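Local coordinates for mandelate racemase/muconate lactonizing protein (Thermobispora bispora, PDB 3VC5) that probably dehydrates D-glucarate to 5-dehydro-4-deoxy-D-glucarate with magnesium as cofactor, as a member of the mandelate racemase/muconate lactonizing enzyme family, at residues R29-D37 with L406-C416. Numbering follows the deposited sequence.
Sequences RVTPVAFRD and LAVMHEQYERC
Three hydrogen bonds tie the backbone of P32 and A34 to the helix. H410 ND1 donates to P32 O at 2.8 Å, nearly straight (167°) and within both the imidazole and carbonyl planes; the ring is swung there by CG lying anti to the backbone N (chi1 178°). A34 N gives its hydrogen to M409 O at 3.2 Å, arriving above the carbonyl plane, on the face opposite the one met by the intrahelical donor Y413 N. Q412 NE2 reaches A34 O at 2.9 Å, the oxygen lying in the amide plane while the bond is clearly bent.

Apolar packing fills in between. P32 CB stands over the centre of the Y413 ring, 3.6 Å from the centroid and almost on the ring normal, a CH-pi contact. A34 CB presses on Y413 CA at 3.6 Å. V33 CG1 meets L406 CD1 at 3.7 Å, and M409 SD makes an oblique Met-aromatic contact with F35. A leucine in place of Y413 would probably leave P32 without its aromatic face and open a gap beneath the pyrrolidine.

The axes of segments 29-36 and 406-415 cross at 84°, 5.4 Å apart at closest approach. Helix 403-415 thus packs on outermost strand 25-36 of the N-terminal antiparallel sheet, as in the enolase superfamily, whose capping domain combines N- and C-terminal segments. Strand 50-60 pairs with strand 25-36, while L77 of helix 74-85 touches both P32 and Y413.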
ATOM      1  N   ARG A  29       0.186  25.362 -13.104  1.00 24.01           N
ATOM      2  CA  ARG A  29      -0.874  26.084 -13.784  1.00 23.54           C
ATOM      3  C   ARG A  29      -2.186  25.410 -13.461  1.00 22.61           C
ATOM      4  O   ARG A  29      -2.293  24.188 -13.563  1.00 29.28           O
ATOM      5  CB  ARG A  29      -0.623  26.021 -15.290  1.00 25.09           C
ATOM      6  CG  ARG A  29       0.746  26.578 -15.662  1.00 26.14           C
ATOM      7  CD  ARG A  29       1.132  26.181 -17.119  1.00 28.25           C
ATOM      8  NE  ARG A  29       2.443  26.738 -17.463  1.00 30.93           N
ATOM      9  CZ  ARG A  29       3.204  26.321 -18.473  1.00 35.59           C
ATOM     10  NH1 ARG A  29       2.822  25.291 -19.230  1.00 35.89           N
ATOM     11  NH2 ARG A  29       4.374  26.919 -18.706  1.00 36.00           N
ATOM     12  N   VAL A  30      -3.170  26.199 -13.054  1.00 24.87           N
ATOM     13  CA  VAL A  30      -4.461  25.663 -12.660  1.00 21.50           C
ATOM     14  C   VAL A  30      -5.537  26.293 -13.523  1.00 23.49           C
ATOM     15  O   VAL A  30      -5.672  27.511 -13.542  1.00 25.62           O
ATOM     16  CB  VAL A  30      -4.755  25.952 -11.159  1.00 21.77           C
ATOM     17  CG1 VAL A  30      -6.166  25.425 -10.807  1.00 24.06           C
ATOM     18  CG2 VAL A  30      -3.683  25.323 -10.261  1.00 24.99           C
ATOM     19  N   THR A  31      -6.285  25.453 -14.253  1.00 23.06           N
ATOM     20  CA  THR A  31      -7.269  25.919 -15.230  1.00 23.98           C
ATOM     21  C   THR A  31      -8.635  25.264 -15.070  1.00 23.83           C
ATOM     22  O   THR A  31      -8.789  24.072 -15.368  1.00 24.10           O
ATOM     23  CB  THR A  31      -6.762  25.648 -16.667  1.00 22.83           C
ATOM     24  OG1 THR A  31      -5.425  26.159 -16.786  1.00 25.42           O
ATOM     25  CG2 THR A  31      -7.672  26.338 -17.719  1.00 24.67           C
ATOM     26  N   PRO A  32      -9.639  26.037 -14.611  1.00 23.77           N
ATOM     27  CA  PRO A  32     -10.969  25.426 -14.541  1.00 23.44           C
ATOM     28  C   PRO A  32     -11.549  25.326 -15.946  1.00 23.54           C
ATOM     29  O   PRO A  32     -11.322  26.216 -16.786  1.00 24.24           O
ATOM     30  CB  PRO A  32     -11.758  26.405 -13.661  1.00 23.61           C
ATOM     31  CG  PRO A  32     -11.085  27.783 -13.937  1.00 22.80           C
ATOM     32  CD  PRO A  32      -9.626  27.456 -14.180  1.00 24.74           C
ATOM     33  N   VAL A  33     -12.313  24.263 -16.200  1.00 22.56           N
ATOM     34  CA  VAL A  33     -12.902  24.017 -17.533  1.00 22.52           C
ATOM     35  C   VAL A  33     -14.342  23.576 -17.346  1.00 23.28           C
ATOM     36  O   VAL A  33     -14.730  23.079 -16.253  1.00 23.18           O
ATOM     37  CB  VAL A  33     -12.133  22.913 -18.319  1.00 21.24           C
ATOM     38  CG1 VAL A  33     -10.712  23.374 -18.663  1.00 23.16           C
ATOM     39  CG2 VAL A  33     -12.126  21.572 -17.556  1.00 22.72           C
ATOM     40  N   ALA A  34     -15.149  23.782 -18.381  1.00 21.75           N
ATOM     41  CA  ALA A  34     -16.522  23.253 -18.384  1.00 21.54           C
ATOM     42  C   ALA A  34     -16.760  22.599 -19.717  1.00 23.50           C
ATOM     43  O   ALA A  34     -16.229  23.062 -20.751  1.00 25.15           O
ATOM     44  CB  ALA A  34     -17.560  24.357 -18.144  1.00 23.55           C
ATOM     45  N   PHE A  35     -17.557  21.526 -19.716  1.00 21.97           N
ATOM     46  CA  PHE A  35     -17.865  20.842 -20.978  1.00 23.54           C
ATOM     47  C   PHE A  35     -19.301  20.305 -20.921  1.00 24.11           C
ATOM     48  O   PHE A  35     -19.894  20.243 -19.840  1.00 24.21           O
ATOM     49  CB  PHE A  35     -16.840  19.740 -21.269  1.00 23.15           C
ATOM     50  CG  PHE A  35     -16.564  18.853 -20.079  1.00 20.49           C
ATOM     51  CD1 PHE A  35     -17.385  17.737 -19.833  1.00 22.23           C
ATOM     52  CD2 PHE A  35     -15.466  19.106 -19.241  1.00 22.62           C
ATOM     53  CE1 PHE A  35     -17.144  16.902 -18.691  1.00 24.32           C
ATOM     54  CE2 PHE A  35     -15.206  18.297 -18.142  1.00 22.83           C
ATOM     55  CZ  PHE A  35     -16.041  17.188 -17.871  1.00 21.86           C
ATOM     56  N   ARG A  36     -19.874  19.977 -22.080  1.00 23.17           N
ATOM     57  CA  ARG A  36     -21.291  19.627 -22.177  1.00 22.42           C
ATOM     58  C   ARG A  36     -21.547  18.250 -21.603  1.00 26.25           C
ATOM     59  O   ARG A  36     -20.715  17.321 -21.776  1.00 25.51           O
ATOM     60  CB  ARG A  36     -21.727  19.652 -23.653  1.00 25.26           C
ATOM     61  CG  ARG A  36     -21.664  21.052 -24.242  1.00 31.83           C
ATOM     62  CD  ARG A  36     -22.039  21.078 -25.727  1.00 39.84           C
ATOM     63  NE  ARG A  36     -21.292  20.074 -26.501  1.00 47.65           N
ATOM     64  CZ  ARG A  36     -20.080  20.259 -27.027  1.00 46.33           C
ATOM     65  NH1 ARG A  36     -19.452  21.428 -26.890  1.00 50.67           N
ATOM     66  NH2 ARG A  36     -19.495  19.271 -27.701  1.00 51.35           N
ATOM     67  N   ASP A  37     -22.692  18.102 -20.927  1.00 23.70           N
ATOM     68  CA  ASP A  37     -23.075  16.830 -20.340  1.00 22.21           C
ATOM     69  C   ASP A  37     -24.571  16.657 -20.606  1.00 23.85           C
ATOM     70  O   ASP A  37     -25.318  17.609 -20.446  1.00 26.23           O
ATOM     71  CB  ASP A  37     -22.884  16.915 -18.814  1.00 24.02           C
ATOM     72  CG  ASP A  37     -22.771  15.546 -18.146  1.00 23.98           C
ATOM     73  OD1 ASP A  37     -22.460  14.555 -18.825  1.00 23.70           O
ATOM     74  OD2 ASP A  37     -22.956  15.473 -16.908  1.00 25.92           O
ATOM     75  N   LEU A 406      -7.790  23.199 -24.350  1.00 21.12           N
ATOM     76  CA  LEU A 406      -7.862  23.685 -22.943  1.00 19.85           C
ATOM     77  C   LEU A 406      -8.429  25.108 -22.945  1.00 24.84           C
ATOM     78  O   LEU A 406      -9.310  25.435 -22.149  1.00 22.64           O
ATOM     79  CB  LEU A 406      -6.470  23.679 -22.291  1.00 22.67           C
ATOM     80  CG  LEU A 406      -6.461  24.139 -20.828  1.00 22.37           C
ATOM     81  CD1 LEU A 406      -7.264  23.199 -19.915  1.00 23.77           C
ATOM     82  CD2 LEU A 406      -5.001  24.203 -20.402  1.00 26.01           C
ATOM     83  N   ALA A 407      -7.927  25.964 -23.846  1.00 26.13           N
ATOM     84  CA  ALA A 407      -8.457  27.330 -23.953  1.00 26.94           C
ATOM     85  C   ALA A 407      -9.954  27.361 -24.297  1.00 25.30           C
ATOM     86  O   ALA A 407     -10.707  28.133 -23.724  1.00 25.52           O
ATOM     87  CB  ALA A 407      -7.643  28.169 -24.954  1.00 26.73           C
ATOM     88  N   VAL A 408     -10.384  26.507 -25.223  1.00 23.88           N
ATOM     89  CA  VAL A 408     -11.810  26.424 -25.589  1.00 23.48           C
ATOM     90  C   VAL A 408     -12.640  26.071 -24.335  1.00 23.83           C
ATOM     91  O   VAL A 408     -13.676  26.678 -24.054  1.00 23.54           O
ATOM     92  CB  VAL A 408     -12.014  25.375 -26.699  1.00 23.03           C
ATOM     93  CG1 VAL A 408     -13.505  25.009 -26.877  1.00 24.57           C
ATOM     94  CG2 VAL A 408     -11.409  25.890 -28.028  1.00 26.53           C
ATOM     95  N   MET A 409     -12.182  25.079 -23.573  1.00 24.75           N
ATOM     96  CA  MET A 409     -12.996  24.654 -22.428  1.00 24.47           C
ATOM     97  C   MET A 409     -12.921  25.629 -21.291  1.00 22.94           C
ATOM     98  O   MET A 409     -13.862  25.734 -20.516  1.00 24.37           O
ATOM     99  CB  MET A 409     -12.627  23.268 -21.921  1.00 25.31           C
ATOM    100  CG  MET A 409     -13.018  22.142 -22.839  1.00 27.57           C
ATOM    101  SD  MET A 409     -12.962  20.615 -21.878  1.00 26.27           S
ATOM    102  CE  MET A 409     -13.170  19.450 -23.244  1.00 27.08           C
ATOM    103  N   HIS A 410     -11.803  26.344 -21.172  1.00 24.05           N
ATOM    104  CA  HIS A 410     -11.721  27.366 -20.132  1.00 23.75           C
ATOM    105  C   HIS A 410     -12.672  28.540 -20.437  1.00 21.86           C
ATOM    106  O   HIS A 410     -13.313  29.089 -19.534  1.00 23.53           O
ATOM    107  CB  HIS A 410     -10.290  27.886 -19.950  1.00 23.06           C
ATOM    108  CG  HIS A 410     -10.194  28.961 -18.922  1.00 24.77           C
ATOM    109  ND1 HIS A 410     -10.434  28.750 -17.576  1.00 28.62           N
ATOM    110  CD2 HIS A 410      -9.869  30.274 -19.037  1.00 31.27           C
ATOM    111  CE1 HIS A 410     -10.266  29.882 -16.917  1.00 32.05           C
ATOM    112  NE2 HIS A 410      -9.925  30.821 -17.777  1.00 31.54           N
ATOM    113  N   GLU A 411     -12.775  28.907 -21.718  1.00 24.88           N
ATOM    114  CA  GLU A 411     -13.681  29.966 -22.109  1.00 24.61           C
ATOM    115  C   GLU A 411     -15.120  29.520 -21.808  1.00 25.63           C
ATOM    116  O   GLU A 411     -15.933  30.322 -21.339  1.00 26.28           O
ATOM    117  CB  GLU A 411     -13.515  30.291 -23.597  1.00 25.53           C
ATOM    118  CG  GLU A 411     -14.246  31.589 -24.067  1.00 27.05           C
ATOM    119  CD  GLU A 411     -15.728  31.357 -24.342  1.00 28.57           C
ATOM    120  OE1 GLU A 411     -16.100  30.192 -24.689  1.00 32.02           O
ATOM    121  OE2 GLU A 411     -16.532  32.325 -24.200  1.00 34.93           O
ATOM    122  N   GLN A 412     -15.423  28.239 -22.035  1.00 26.13           N
ATOM    123  CA  GLN A 412     -16.757  27.730 -21.718  1.00 24.93           C
ATOM    124  C   GLN A 412     -17.017  27.877 -20.217  1.00 24.55           C
ATOM    125  O   GLN A 412     -18.092  28.288 -19.809  1.00 26.10           O
ATOM    126  CB  GLN A 412     -16.875  26.270 -22.169  1.00 25.03           C
ATOM    127  CG  GLN A 412     -16.964  26.179 -23.698  1.00 27.11           C
ATOM    128  CD  GLN A 412     -16.921  24.780 -24.301  1.00 31.00           C
ATOM    129  OE1 GLN A 412     -17.093  24.650 -25.525  1.00 34.07           O
ATOM    130  NE2 GLN A 412     -16.658  23.739 -23.487  1.00 27.65           N
ATOM    131  N   TYR A 413     -16.044  27.484 -19.393  1.00 24.72           N
ATOM    132  CA  TYR A 413     -16.172  27.674 -17.941  1.00 24.09           C
ATOM    133  C   TYR A 413     -16.515  29.116 -17.599  1.00 27.14           C
ATOM    134  O   TYR A 413     -17.419  29.380 -16.789  1.00 26.01           O
ATOM    135  CB  TYR A 413     -14.858  27.279 -17.239  1.00 24.57           C
ATOM    136  CG  TYR A 413     -14.888  27.569 -15.762  1.00 22.35           C
ATOM    137  CD1 TYR A 413     -15.443  26.659 -14.874  1.00 23.63           C
ATOM    138  CD2 TYR A 413     -14.382  28.768 -15.268  1.00 24.12           C
ATOM    139  CE1 TYR A 413     -15.473  26.933 -13.481  1.00 24.66           C
ATOM    140  CE2 TYR A 413     -14.412  29.061 -13.902  1.00 24.48           C
ATOM    141  CZ  TYR A 413     -14.966  28.142 -13.024  1.00 23.19           C
ATOM    142  OH  TYR A 413     -14.991  28.448 -11.680  1.00 23.77           O
ATOM    143  N   GLU A 414     -15.790  30.056 -18.202  1.00 28.24           N
ATOM    144  CA  GLU A 414     -15.995  31.468 -17.867  1.00 27.81           C
ATOM    145  C   GLU A 414     -17.457  31.888 -18.021  1.00 28.71           C
ATOM    146  O   GLU A 414     -17.979  32.615 -17.176  1.00 31.57           O
ATOM    147  CB  GLU A 414     -15.061  32.401 -18.662  1.00 31.37           C
ATOM    148  CG  GLU A 414     -13.599  32.345 -18.193  1.00 39.57           C
ATOM    149  CD  GLU A 414     -13.411  32.824 -16.743  1.00 52.05           C
ATOM    150  OE1 GLU A 414     -13.700  34.003 -16.449  1.00 58.63           O
ATOM    151  OE2 GLU A 414     -12.961  32.022 -15.892  1.00 49.99           O
ATOM    152  N   ARG A 415     -18.129  31.434 -19.078  1.00 30.72           N
ATOM    153  CA  ARG A 415     -19.495  31.916 -19.321  1.00 29.54           C
ATOM    154  C   ARG A 415     -20.607  30.897 -19.149  1.00 30.55           C
ATOM    155  O   ARG A 415     -21.737  31.187 -19.497  1.00 34.38           O
ATOM    156  CB  ARG A 415     -19.597  32.572 -20.696  1.00 35.15           C
ATOM    157  CG  ARG A 415     -18.849  31.851 -21.751  1.00 37.68           C
ATOM    158  CD  ARG A 415     -19.716  30.925 -22.563  1.00 44.01           C
ATOM    159  NE  ARG A 415     -18.987  30.422 -23.726  1.00 39.21           N
ATOM    160  CZ  ARG A 415     -19.394  29.409 -24.493  1.00 35.61           C
ATOM    161  NH1 ARG A 415     -20.558  28.796 -24.262  1.00 36.85           N
ATOM    162  NH2 ARG A 415     -18.647  29.025 -25.505  1.00 35.94           N
ATOM    163  N   CYS A 416     -20.326  29.742 -18.541  1.00 27.68           N
ATOM    164  CA  CYS A 416     -21.329  28.682 -18.516  1.00 28.62           C
ATOM    165  C   CYS A 416     -22.372  28.895 -17.419  1.00 30.85           C
ATOM    166  O   CYS A 416     -23.425  28.235 -17.410  1.00 31.51           O
ATOM    167  CB  CYS A 416     -20.659  27.316 -18.377  1.00 26.32           C
ATOM    168  SG  CYS A 416     -20.088  26.943 -16.685  1.00 28.08           S
TER